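Transketolase (Campylobacter jejuni, PDB 3L84) is a member of the transketolase family, a two-subunit enzyme whose chains combine a thiamine diphosphate-binding, a pyrimidine-binding and a C-terminal transketolase-like domain. Local coordinates at residues E196-R201 / P233-A238; G206-S211 / L224-K229; D442-G447 / E616-S621; T470-D475 / V584-S589. One frame throughout, in Å; residues are numbered along the deposited sequence. Where two conformers were deposited one is given.

Interaction 1. Residues E196-R201 / P233-A238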
loop_
_atom_site.group_PDB
_atom_site.type_symbol
_atom_site.label_atom_id
_atom_site.label_comp_id
_atom_site.label_asym_id
_atom_site.label_seq_id
_atom_site.Cartn_x
_atom_site.Cartn_y
_atom_site.Cartn_z
ATOM N N GLU A 196 -3.613 9.137 21.376
ATOM C CA GLU A 196 -4.868 8.385 21.507
ATOM C C GLU A 196 -5.034 7.831 22.907
ATOM O O GLU A 196 -4.048 7.495 23.576
ATOM C CB GLU A 196 -4.921 7.172 20.564
ATOM C CG GLU A 196 -4.853 7.546 19.130
ATOM C CD GLU A 196 -4.989 6.367 18.187
ATOM O OE1 GLU A 196 -5.006 5.205 18.623
ATOM O OE2 GLU A 196 -5.038 6.640 16.957
ATOM N N ASN A 197 -6.293 7.704 23.321
ATOM C CA ASN A 197 -6.648 6.897 24.477
ATOM C C ASN A 197 -6.674 5.448 23.985
ATOM O O ASN A 197 -7.649 4.982 23.386
ATOM C CB ASN A 197 -7.981 7.356 25.054
ATOM C CG ASN A 197 -8.344 6.610 26.313
ATOM O OD1 ASN A 197 -7.959 5.452 26.492
ATOM N ND2 ASN A 197 -9.082 7.272 27.187
ATOM N N VAL A 198 -5.556 4.750 24.183
ATOM C CA VAL A 198 -5.368 3.417 23.630
ATOM C C VAL A 198 -6.357 2.416 24.250
ATOM O O VAL A 198 -6.914 1.580 23.536
ATOM C CB VAL A 198 -3.895 2.951 23.787
ATOM C CG1 VAL A 198 -3.724 1.450 23.377
ATOM C CG2 VAL A 198 -2.976 3.872 22.948
ATOM N N LYS A 199 -6.620 2.540 25.559
ATOM C CA LYS A 199 -7.605 1.673 26.186
ATOM C C LYS A 199 -8.981 1.828 25.521
ATOM O O LYS A 199 -9.616 0.845 25.148
ATOM C CB LYS A 199 -7.665 1.968 27.678
ATOM C CG LYS A 199 -8.693 1.175 28.464
ATOM C CD LYS A 199 -8.442 1.361 29.973
ATOM C CE LYS A 199 -9.238 0.386 30.791
ATOM N NZ LYS A 199 -10.656 0.765 30.845
HETATM N N MSE A 200 -9.418 3.072 25.335
HETATM C CA MSE A 200 -10.692 3.308 24.686
HETATM C C MSE A 200 -10.762 2.827 23.243
HETATM O O MSE A 200 -11.790 2.270 22.800
HETATM C CB MSE A 200 -11.043 4.795 24.742
HETATM C CG MSE A 200 -12.452 5.131 24.345
HETATM SE SE MSE A 200 -12.912 6.981 24.561
HETATM C CE MSE A 200 -11.794 7.539 25.875
ATOM N N ARG A 201 -9.672 3.022 22.495
ATOM C CA ARG A 201 -9.584 2.556 21.129
ATOM C C ARG A 201 -9.829 1.067 21.058
ATOM O O ARG A 201 -10.620 0.598 20.231
ATOM C CB ARG A 201 -8.188 2.873 20.600
ATOM C CG ARG A 201 -7.719 2.070 19.400
ATOM C CD ARG A 201 -6.264 2.320 19.135
ATOM N NE ARG A 201 -5.755 1.406 18.127
ATOM C CZ ARG A 201 -4.601 1.559 17.493
ATOM N NH1 ARG A 201 -3.836 2.638 17.702
ATOM N NH2 ARG A 201 -4.180 0.616 16.645
ATOM N N PRO A 233 -10.602 -10.807 22.771
ATOM C CA PRO A 233 -9.179 -10.529 22.508
ATOM C C PRO A 233 -8.687 -9.591 23.593
ATOM O O PRO A 233 -9.469 -8.745 24.056
ATOM C CB PRO A 233 -9.180 -9.889 21.098
ATOM C CG PRO A 233 -10.586 -9.355 20.924
ATOM C CD PRO A 233 -11.455 -10.332 21.669
ATOM N N CYS A 234 -7.443 -9.745 24.016
ATOM C CA CYS A 234 -6.930 -8.991 25.154
ATOM C C CYS A 234 -5.690 -8.221 24.825
ATOM O O CYS A 234 -4.758 -8.785 24.244
ATOM C CB CYS A 234 -6.657 -9.949 26.296
ATOM S SG CYS A 234 -6.178 -9.185 27.866
ATOM N N LEU A 235 -5.678 -6.954 25.207
ATOM C CA LEU A 235 -4.540 -6.071 25.094
ATOM C C LEU A 235 -3.961 -5.856 26.468
ATOM O O LEU A 235 -4.686 -5.470 27.374
ATOM C CB LEU A 235 -4.944 -4.728 24.490
ATOM C CG LEU A 235 -3.851 -3.651 24.484
ATOM C CD1 LEU A 235 -2.778 -4.030 23.472
ATOM C CD2 LEU A 235 -4.374 -2.259 24.158
ATOM N N ILE A 236 -2.670 -6.091 26.615
ATOM C CA ILE A 236 -1.906 -5.708 27.790
ATOM C C ILE A 236 -1.052 -4.507 27.409
ATOM O O ILE A 236 -0.158 -4.606 26.571
ATOM C CB ILE A 236 -1.024 -6.865 28.313
ATOM C CG1 ILE A 236 -1.917 -8.038 28.713
ATOM C CG2 ILE A 236 -0.172 -6.397 29.482
ATOM C CD1 ILE A 236 -1.139 -9.343 29.056
ATOM N N ILE A 237 -1.344 -3.366 28.008
ATOM C CA ILE A 237 -0.534 -2.166 27.819
ATOM C C ILE A 237 0.556 -2.203 28.872
ATOM O O ILE A 237 0.285 -2.015 30.073
ATOM C CB ILE A 237 -1.369 -0.882 27.968
ATOM C CG1 ILE A 237 -2.551 -0.881 26.991
ATOM C CG2 ILE A 237 -0.507 0.357 27.777
ATOM C CD1 ILE A 237 -3.463 0.351 27.121
ATOM N N ALA A 238 1.778 -2.507 28.437
ATOM C CA ALA A 238 2.876 -2.698 29.387
ATOM C C ALA A 238 3.786 -1.490 29.352
ATOM O O ALA A 238 4.431 -1.226 28.338
ATOM C CB ALA A 238 3.622 -3.967 29.064
#
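The first turn of helix 198-204 faces strand 234-239, with the CA atoms of K199 and I237 the nearest pair at 8.2 Å. V198 carries the helix side of the contact. Its CG1 lies anti to the backbone N (chi1 172°), and this branch alone does the touching. V198 CG1 meets two methyls of the strand, L235 CD2 at 3.8 Å and I237 CD1 at 3.9 Å. The valine crosses the leucine at about a right angle. L235 and I237 are two residues apart on the strand, and both have their CB atoms turned toward the helix. I237 CD1 also comes within 4.1 Å of K199 N, in the first turn of the helix, while the lysine chain leads away and its NZ pairs with E203. Two polar bonds within 196-201 fix the helix end that bears V198. N197 is the N-cap, its OD1 accepting from M200 N at 3.0 Å; the bond is nearly straight at 171°, although the donor stands well above the carbonyl plane. R201 NH1 forms a salt bridge with E196 OE1 at 3.0 Å, on the syn side of the carboxylate. The other oxygen, E196 OE2, binds S165 and Q205 of the second subunit, and M200 packs on M200 of that subunit, so this helix end lies between sheet and dimer interface. The side chains of 196-201 and 233-238 meet through methyl groups alone, so the strand sets no directional demand on V198; the bonds that fix the helix end are made within 196-201 and with its other neighbours.

Interaction 2. Residues G206-S211 / L224-K229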
loop_
_atom_site.group_PDB
_atom_site.type_symbol
_atom_site.label_atom_id
_atom_site.label_comp_id
_atom_site.label_asym_id
_atom_site.label_seq_id
_atom_site.Cartn_x
_atom_site.Cartn_y
_atom_site.Cartn_z
ATOM N N GLY A 206 -13.761 -4.153 20.838
ATOM C CA GLY A 206 -14.136 -5.394 21.482
ATOM C C GLY A 206 -13.058 -6.129 22.239
ATOM O O GLY A 206 -13.205 -7.326 22.460
ATOM N N PHE A 207 -12.019 -5.418 22.665
ATOM C CA PHE A 207 -10.971 -6.012 23.482
ATOM C C PHE A 207 -11.200 -5.779 24.983
ATOM O O PHE A 207 -11.808 -4.781 25.412
ATOM C CB PHE A 207 -9.607 -5.380 23.172
ATOM C CG PHE A 207 -8.948 -5.863 21.885
ATOM C CD1 PHE A 207 -9.528 -5.644 20.648
ATOM C CD2 PHE A 207 -7.689 -6.459 21.913
ATOM C CE1 PHE A 207 -8.898 -6.079 19.482
ATOM C CE2 PHE A 207 -7.054 -6.861 20.775
ATOM C CZ PHE A 207 -7.653 -6.677 19.554
ATOM N N GLU A 208 -10.668 -6.700 25.781
ATOM C CA GLU A 208 -10.396 -6.438 27.198
ATOM C C GLU A 208 -9.008 -5.831 27.318
ATOM O O GLU A 208 -8.067 -6.341 26.686
ATOM C CB GLU A 208 -10.447 -7.721 28.019
ATOM C CG GLU A 208 -10.109 -7.493 29.515
ATOM C CD GLU A 208 -10.334 -8.694 30.418
ATOM O OE1 GLU A 208 -10.534 -9.837 29.958
ATOM O OE2 GLU A 208 -10.293 -8.488 31.658
ATOM N N VAL A 209 -8.860 -4.775 28.114
ATOM C CA VAL A 209 -7.615 -4.036 28.201
ATOM C C VAL A 209 -7.052 -4.014 29.624
ATOM O O VAL A 209 -7.740 -3.577 30.547
ATOM C CB VAL A 209 -7.769 -2.599 27.678
ATOM C CG1 VAL A 209 -6.412 -1.877 27.812
ATOM C CG2 VAL A 209 -8.295 -2.586 26.220
ATOM N N LEU A 210 -5.824 -4.493 29.784
ATOM C CA LEU A 210 -5.115 -4.501 31.067
ATOM C C LEU A 210 -3.937 -3.555 30.953
ATOM O O LEU A 210 -3.347 -3.442 29.881
ATOM C CB LEU A 210 -4.621 -5.933 31.376
ATOM C CG LEU A 210 -5.734 -6.989 31.351
ATOM C CD1 LEU A 210 -5.193 -8.443 31.521
ATOM C CD2 LEU A 210 -6.783 -6.692 32.363
ATOM N N SER A 211 -3.564 -2.888 32.037
ATOM C CA SER A 211 -2.479 -1.925 32.063
ATOM C C SER A 211 -1.544 -2.244 33.206
ATOM O O SER A 211 -2.001 -2.293 34.378
ATOM C CB SER A 211 -3.034 -0.518 32.254
ATOM O OG SER A 211 -3.846 -0.162 31.127
ATOM N N LEU A 224 -1.003 -11.847 32.553
ATOM C CA LEU A 224 -1.046 -12.991 31.657
ATOM C C LEU A 224 -2.077 -13.997 32.105
ATOM O O LEU A 224 -2.817 -14.526 31.288
ATOM C CB LEU A 224 0.333 -13.627 31.517
ATOM C CG LEU A 224 1.325 -12.830 30.675
ATOM C CD1 LEU A 224 2.736 -13.444 30.745
ATOM C CD2 LEU A 224 0.866 -12.714 29.202
ATOM N N GLU A 225 -2.173 -14.264 33.415
ATOM C CA GLU A 225 -3.201 -15.182 33.896
ATOM C C GLU A 225 -4.596 -14.647 33.586
ATOM O O GLU A 225 -5.466 -15.394 33.154
ATOM C CB GLU A 225 -3.048 -15.457 35.393
ATOM C CG GLU A 225 -1.796 -16.256 35.757
ATOM C CD GLU A 225 -1.827 -17.712 35.277
ATOM O OE1 GLU A 225 -2.632 -18.055 34.383
ATOM O OE2 GLU A 225 -1.027 -18.522 35.792
ATOM N N GLN A 226 -4.819 -13.357 33.808
ATOM C CA GLN A 226 -6.113 -12.753 33.491
ATOM C C GLN A 226 -6.395 -12.781 31.977
ATOM O O GLN A 226 -7.509 -13.133 31.549
ATOM C CB GLN A 226 -6.133 -11.320 33.989
ATOM C CG GLN A 226 -7.443 -10.604 33.805
ATOM C CD GLN A 226 -7.532 -9.369 34.680
ATOM O OE1 GLN A 226 -6.558 -9.002 35.368
ATOM N NE2 GLN A 226 -8.703 -8.730 34.682
ATOM N N ALA A 227 -5.401 -12.428 31.181
ATOM C CA ALA A 227 -5.567 -12.418 29.722
ATOM C C ALA A 227 -5.943 -13.803 29.191
ATOM O O ALA A 227 -6.785 -13.900 28.308
ATOM C CB ALA A 227 -4.305 -11.930 29.066
ATOM N N LYS A 228 -5.345 -14.849 29.752
ATOM C CA LYS A 228 -5.611 -16.217 29.308
ATOM C C LYS A 228 -7.039 -16.679 29.557
ATOM O O LYS A 228 -7.508 -17.601 28.881
ATOM C CB LYS A 228 -4.578 -17.171 29.923
ATOM C CG LYS A 228 -3.205 -16.960 29.313
ATOM C CD LYS A 228 -2.064 -17.516 30.071
ATOM C CE LYS A 228 -2.066 -19.001 30.172
ATOM N NZ LYS A 228 -1.209 -19.499 31.364
ATOM N N LYS A 229 -7.725 -16.030 30.489
ATOM C CA LYS A 229 -9.126 -16.353 30.833
ATOM C C LYS A 229 -10.121 -15.408 30.202
ATOM O O LYS A 229 -11.315 -15.534 30.433
ATOM C CB LYS A 229 -9.362 -16.363 32.358
ATOM C CG LYS A 229 -8.521 -17.334 33.091
ATOM C CD LYS A 229 -8.950 -17.417 34.523
ATOM C CE LYS A 229 -8.689 -16.148 35.295
ATOM N NZ LYS A 229 -8.778 -16.425 36.763
HETATM O O HOH W 1 -10.036 -11.976 31.774
#
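Q226 lies over L210 and reaches past it to E208, extended along its whole length with CG anti to the backbone N (chi1 -176°). Its CB starts 3.9 Å from L210 CD1, and CG keeps to the same methyl. At CD the contact passes to the other branch, with L210 CD2 3.6 Å away. Both amide atoms of Q226 stay near L210 CD2, OE1 at 3.8 Å, and Q226 NE2 also reaches E208 OE2 at 3.4 Å. That hydrogen bond is weak, bent to 134° at the hydrogen, and the carboxylate and amide planes stand 78° apart. The other carboxylate oxygen has two partners. A water donates to E208 OE1 and to Q226 O, at 2.8 Å in each case, and S230 OG also bonds OE1. L210 CD1 meanwhile approaches A227 CB at 4.4 Å, on the part of the helix that also packs on C234. L210 thus packs between strand and helix, with the E208-Q226 bond and the water beside it. The strand 208-211 and helix 224-228 axes run antiparallel, 9.8 Å apart at closest, as expected of a beta-alpha-beta crossover: helix 217-228 links the neighbouring parallel strands 208-213 and 234-239.

Interaction 3. Residues D442-G447 / E616-S621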
loop_
_atom_site.group_PDB
_atom_site.type_symbol
_atom_site.label_atom_id
_atom_site.label_comp_id
_atom_site.label_asym_id
_atom_site.label_seq_id
_atom_site.Cartn_x
_atom_site.Cartn_y
_atom_site.Cartn_z
ATOM N N ASP A 442 -9.016 -6.018 -14.378
ATOM C CA ASP A 442 -7.563 -5.851 -14.606
ATOM C C ASP A 442 -7.110 -4.728 -15.503
ATOM O O ASP A 442 -5.906 -4.563 -15.634
ATOM C CB ASP A 442 -6.969 -7.150 -15.170
ATOM C CG ASP A 442 -7.363 -7.441 -16.608
ATOM O OD1 ASP A 442 -8.506 -7.170 -16.986
ATOM O OD2 ASP A 442 -6.521 -8.041 -17.324
ATOM N N SER A 443 -8.000 -3.954 -16.098
ATOM C CA SER A 443 -7.560 -3.006 -17.104
ATOM C C SER A 443 -8.570 -1.891 -17.305
ATOM O O SER A 443 -9.595 -1.811 -16.638
ATOM C CB SER A 443 -7.314 -3.710 -18.444
ATOM O OG SER A 443 -8.559 -3.969 -19.076
ATOM N N ILE A 444 -8.281 -1.034 -18.278
ATOM C CA ILE A 444 -9.226 -0.014 -18.773
ATOM C C ILE A 444 -10.554 -0.617 -19.203
ATOM O O ILE A 444 -11.526 0.128 -19.319
ATOM C CB ILE A 444 -8.632 0.788 -19.961
ATOM C CG1 ILE A 444 -7.999 -0.116 -21.048
ATOM C CG2 ILE A 444 -7.587 1.780 -19.449
ATOM C CD1 ILE A 444 -7.812 0.588 -22.429
ATOM N N GLY A 445 -10.634 -1.933 -19.405
ATOM C CA GLY A 445 -11.902 -2.602 -19.668
ATOM C C GLY A 445 -12.916 -2.454 -18.544
ATOM O O GLY A 445 -14.120 -2.688 -18.743
ATOM N N VAL A 446 -12.464 -2.040 -17.364
ATOM C CA VAL A 446 -13.361 -1.605 -16.294
ATOM C C VAL A 446 -14.404 -0.583 -16.769
ATOM O O VAL A 446 -15.573 -0.613 -16.360
ATOM C CB VAL A 446 -12.498 -1.049 -15.132
ATOM C CG1 VAL A 446 -13.314 -0.156 -14.185
ATOM C CG2 VAL A 446 -11.894 -2.211 -14.368
ATOM N N GLY A 447 -13.992 0.341 -17.623
ATOM C CA GLY A 447 -14.916 1.285 -18.238
ATOM C C GLY A 447 -15.264 2.470 -17.367
ATOM O O GLY A 447 -14.424 3.277 -17.018
ATOM N N GLU A 616 -11.006 1.661 -27.627
ATOM C CA GLU A 616 -10.754 2.305 -28.928
ATOM C C GLU A 616 -9.874 3.538 -28.719
ATOM O O GLU A 616 -8.906 3.766 -29.457
ATOM C CB GLU A 616 -12.076 2.683 -29.619
ATOM C CG GLU A 616 -11.913 3.296 -30.984
ATOM C CD GLU A 616 -11.315 2.361 -32.005
ATOM O OE1 GLU A 616 -11.553 1.124 -31.967
ATOM O OE2 GLU A 616 -10.637 2.876 -32.922
ATOM N N ARG A 617 -10.197 4.336 -27.704
ATOM C CA ARG A 617 -9.425 5.526 -27.378
ATOM C C ARG A 617 -7.936 5.207 -27.193
ATOM O O ARG A 617 -7.077 5.980 -27.616
ATOM C CB ARG A 617 -10.041 6.132 -26.097
ATOM C CG ARG A 617 -9.158 7.094 -25.340
ATOM C CD ARG A 617 -8.974 8.416 -26.036
ATOM N NE ARG A 617 -8.432 9.302 -25.001
ATOM C CZ ARG A 617 -7.170 9.306 -24.581
ATOM N NH1 ARG A 617 -6.241 8.583 -25.174
ATOM N NH2 ARG A 617 -6.862 10.055 -23.543
ATOM N N PHE A 618 -7.650 4.087 -26.542
ATOM C CA PHE A 618 -6.283 3.714 -26.242
ATOM C C PHE A 618 -5.632 2.844 -27.310
ATOM O O PHE A 618 -4.486 2.402 -27.148
ATOM C CB PHE A 618 -6.223 3.105 -24.812
ATOM C CG PHE A 618 -6.310 4.170 -23.763
ATOM C CD1 PHE A 618 -5.222 4.975 -23.509
ATOM C CD2 PHE A 618 -7.490 4.434 -23.108
ATOM C CE1 PHE A 618 -5.348 6.012 -22.604
ATOM C CE2 PHE A 618 -7.620 5.452 -22.186
ATOM C CZ PHE A 618 -6.551 6.219 -21.914
ATOM N N GLY A 619 -6.327 2.676 -28.446
ATOM C CA GLY A 619 -5.691 2.077 -29.604
ATOM C C GLY A 619 -5.860 0.605 -29.790
ATOM O O GLY A 619 -5.227 0.030 -30.671
ATOM N N PHE A 620 -6.704 -0.026 -29.007
ATOM C CA PHE A 620 -6.861 -1.496 -29.045
ATOM C C PHE A 620 -7.915 -1.901 -30.033
ATOM O O PHE A 620 -9.039 -2.233 -29.685
ATOM C CB PHE A 620 -7.060 -2.062 -27.631
ATOM C CG PHE A 620 -5.859 -1.835 -26.760
ATOM C CD1 PHE A 620 -4.781 -2.709 -26.820
ATOM C CD2 PHE A 620 -5.755 -0.724 -25.955
ATOM C CE1 PHE A 620 -3.639 -2.469 -26.083
ATOM C CE2 PHE A 620 -4.610 -0.480 -25.232
ATOM C CZ PHE A 620 -3.534 -1.351 -25.299
ATOM N N SER A 621 -7.540 -1.775 -31.305
ATOM C CA SER A 621 -8.356 -2.230 -32.441
ATOM C C SER A 621 -7.433 -2.869 -33.452
ATOM O O SER A 621 -6.246 -2.551 -33.510
ATOM C CB SER A 621 -9.117 -1.083 -33.114
ATOM O OG SER A 621 -8.220 -0.287 -33.879
#
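The first torsions set I444 CG1 between its backbone N and carbonyl carbon (chi1 48°) and F618 CG anti to its carbonyl carbon (chi1 -76°), which turns the two side chains to each other. The phenylalanine belongs to a Schellman motif that ends helix 611-617, with G619 as the C-prime residue, while I444 lies in a short 3-10 segment in the pyrimidine-binding domain. The contact therefore joins that domain to the C-terminal one. I444 CD1 does all the touching. I444 CD1 reaches F618 CB at 3.8 Å and the ring atom F618 CD2 at 3.9 Å, approaching the ring obliquely. Beyond the glycine the chain folds through an inverse gamma turn centred on F620, whose CD2 is 4.3 Å from I444 CD1. One isoleucine tip thus packs against two aromatic side chains, and I602, V614 and F615 add further apolar contacts around them. One face of the F618 ring carries R617 NH1, 3.7 Å above the ring plane toward its rim; the NE of that arginine bonds H95 of the second subunit. On the other segment an ST turn shapes the backbone leading into the 3-10 segment, with G445 N donating to S443 OG at 2.9 Å.

Interaction 4. Residues T470-D475 / V584-S589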
loop_
_atom_site.group_PDB
_atom_site.type_symbol
_atom_site.label_atom_id
_atom_site.label_comp_id
_atom_site.label_asym_id
_atom_site.label_seq_id
_atom_site.Cartn_x
_atom_site.Cartn_y
_atom_site.Cartn_z
ATOM N N THR A 470 2.798 -14.239 -11.812
ATOM C CA THR A 470 1.700 -13.332 -12.101
ATOM C C THR A 470 1.008 -13.900 -13.341
ATOM O O THR A 470 1.484 -13.715 -14.471
ATOM C CB THR A 470 2.167 -11.902 -12.339
ATOM O OG1 THR A 470 2.963 -11.500 -11.199
ATOM C CG2 THR A 470 1.003 -10.913 -12.482
ATOM N N PHE A 471 -0.117 -14.568 -13.157
ATOM C CA PHE A 471 -0.860 -15.171 -14.265
ATOM C C PHE A 471 -1.911 -14.224 -14.787
ATOM O O PHE A 471 -2.682 -13.663 -14.003
ATOM C CB PHE A 471 -1.542 -16.448 -13.830
ATOM C CG PHE A 471 -0.607 -17.556 -13.494
ATOM C CD1 PHE A 471 0.024 -18.265 -14.490
ATOM C CD2 PHE A 471 -0.338 -17.878 -12.178
ATOM C CE1 PHE A 471 0.861 -19.330 -14.181
ATOM C CE2 PHE A 471 0.510 -18.940 -11.891
ATOM C CZ PHE A 471 1.089 -19.632 -12.903
ATOM N N ARG A 472 -1.974 -14.027 -16.097
ATOM C CA ARG A 472 -3.005 -13.187 -16.727
ATOM C C ARG A 472 -3.638 -14.021 -17.854
ATOM O O ARG A 472 -3.299 -13.870 -19.032
ATOM C CB ARG A 472 -2.437 -11.874 -17.194
ATOM C CG ARG A 472 -3.429 -10.913 -17.725
ATOM C CD ARG A 472 -2.867 -9.487 -17.917
ATOM N NE ARG A 472 -3.901 -8.545 -18.381
ATOM C CZ ARG A 472 -4.027 -8.039 -19.594
ATOM N NH1 ARG A 472 -3.146 -8.248 -20.547
ATOM N NH2 ARG A 472 -5.048 -7.236 -19.813
ATOM N N PRO A 473 -4.566 -14.921 -17.503
ATOM C CA PRO A 473 -5.062 -15.888 -18.482
ATOM C C PRO A 473 -5.943 -15.232 -19.527
ATOM O O PRO A 473 -6.698 -14.300 -19.229
ATOM C CB PRO A 473 -5.862 -16.875 -17.632
ATOM C CG PRO A 473 -6.249 -16.103 -16.438
ATOM C CD PRO A 473 -5.072 -15.205 -16.140
ATOM N N ALA A 474 -5.846 -15.709 -20.764
ATOM C CA ALA A 474 -6.658 -15.203 -21.845
ATOM C C ALA A 474 -7.998 -15.902 -21.950
ATOM O O ALA A 474 -8.919 -15.361 -22.594
ATOM C CB ALA A 474 -5.918 -15.332 -23.151
ATOM N N ASP A 475 -8.170 -17.033 -21.301
ATOM C CA ASP A 475 -9.451 -17.770 -21.366
ATOM C C ASP A 475 -9.517 -18.709 -20.191
ATOM O O ASP A 475 -8.591 -18.767 -19.382
ATOM C CB ASP A 475 -9.671 -18.476 -22.737
ATOM C CG ASP A 475 -8.799 -19.682 -22.983
ATOM O OD1 ASP A 475 -8.005 -20.094 -22.115
ATOM O OD2 ASP A 475 -8.972 -20.287 -24.085
ATOM N N VAL A 584 1.812 -6.632 -26.889
ATOM C CA VAL A 584 0.561 -5.924 -26.835
ATOM C C VAL A 584 -0.153 -6.230 -25.510
ATOM O O VAL A 584 -0.520 -7.370 -25.225
ATOM C CB VAL A 584 -0.342 -6.359 -28.008
ATOM C CG1 VAL A 584 -1.633 -5.560 -27.982
ATOM C CG2 VAL A 584 0.394 -6.235 -29.379
ATOM N N GLU A 585 -0.336 -5.202 -24.677
ATOM C CA GLU A 585 -0.981 -5.352 -23.383
ATOM C C GLU A 585 -1.654 -4.039 -23.011
ATOM O O GLU A 585 -1.092 -2.991 -23.214
ATOM C CB GLU A 585 0.027 -5.719 -22.280
ATOM C CG GLU A 585 0.478 -7.156 -22.268
ATOM C CD GLU A 585 1.273 -7.548 -21.025
ATOM O OE1 GLU A 585 1.985 -6.701 -20.393
ATOM O OE2 GLU A 585 1.242 -8.739 -20.717
ATOM N N ALA A 586 -2.807 -4.137 -22.368
ATOM C CA ALA A 586 -3.518 -2.972 -21.831
ATOM C C ALA A 586 -2.927 -2.619 -20.467
ATOM O O ALA A 586 -3.536 -2.802 -19.406
ATOM C CB ALA A 586 -5.035 -3.227 -21.736
ATOM N N ALA A 587 -1.697 -2.148 -20.512
ATOM C CA ALA A 587 -0.882 -1.870 -19.310
ATOM C C ALA A 587 0.298 -1.054 -19.754
ATOM O O ALA A 587 0.629 -1.027 -20.942
ATOM C CB ALA A 587 -0.416 -3.183 -18.663
ATOM N N HIS A 588 0.976 -0.426 -18.807
ATOM C CA HIS A 588 2.261 0.253 -19.095
ATOM C C HIS A 588 3.284 -0.713 -18.623
ATOM O O HIS A 588 3.645 -0.705 -17.429
ATOM C CB HIS A 588 2.377 1.535 -18.301
ATOM C CG HIS A 588 3.563 2.341 -18.662
ATOM N ND1 HIS A 588 4.126 3.209 -17.770
ATOM C CD2 HIS A 588 4.237 2.496 -19.831
ATOM C CE1 HIS A 588 5.137 3.827 -18.353
ATOM N NE2 HIS A 588 5.245 3.404 -19.593
ATOM N N SER A 589 3.683 -1.582 -19.536
ATOM C CA SER A 589 4.518 -2.759 -19.236
ATOM C C SER A 589 5.822 -2.765 -20.102
ATOM O O SER A 589 6.060 -3.543 -21.034
ATOM C CB SER A 589 3.706 -4.066 -19.229
ATOM O OG SER A 589 2.786 -4.117 -20.311
#
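R472 stretches across from the end of strand 469-471 to E585 and A586, its chain extended from CG to NE. The facing segment begins at V584, the last residue of strand 580-584, which is hydrogen-bonded through its backbone to L531. At E585 the two long side chains slide past each other in opposite directions. E585 CG comes within 4.2 Å of R472 NH1, but the nearest charged pair, R472 NH1 and E585 OE2, stays 4.4 Å apart, beyond a salt bridge, and the guanidinium and carboxylate planes are 85° apart. S533 OG fills the role of go-between, bonding both R472 NH1 and E585 OE2, and the latter oxygen also pairs with R463. A586 follows at the centre of an inverse gamma turn, with its CB 4.4 Å from R472 NH2. Its backbone N binds E536 OE1, which also takes a salt bridge from R472 NH2, so one carboxylate oxygen ties arginine to turn. The bond closing the turn, A587 N to E585 O, is weak at 2.9 Å. H588 ND1 bonds A464 O of the second subunit. Last comes S589, whose OG donates to the anti lone pair of E585 OE1 at 2.7 Å and helps to hold the carboxylate. A buried polar network, in which R472 bonds E536 and shares S533 with E585, thus lies at the junction of the pyrimidine-binding and C-terminal domains.

How the interactions relate
Interactions 1 and 2 form one pair, with centres 10 Å apart, and interactions 3 and 4 another, 12 Å apart; the two pairs lie 45 to 53 Å from each other, centre to centre. In the first pair, interaction 2 is nested inside the loop closed by interaction 1. Both rest on neighbouring strands 208-213 and 234-239, so helices 198-204 and 217-228 are anchored to a single parallel sheet. In the second pair, interaction 4 is nested within interaction 3, and the D442 OD2 to R472 NE salt bridge of 2.9 Å connects them. F620 also packs on A586. Interactions 1 and 2 close within the thiamine diphosphate-binding domain before interactions 3 and 4 join the other two domains.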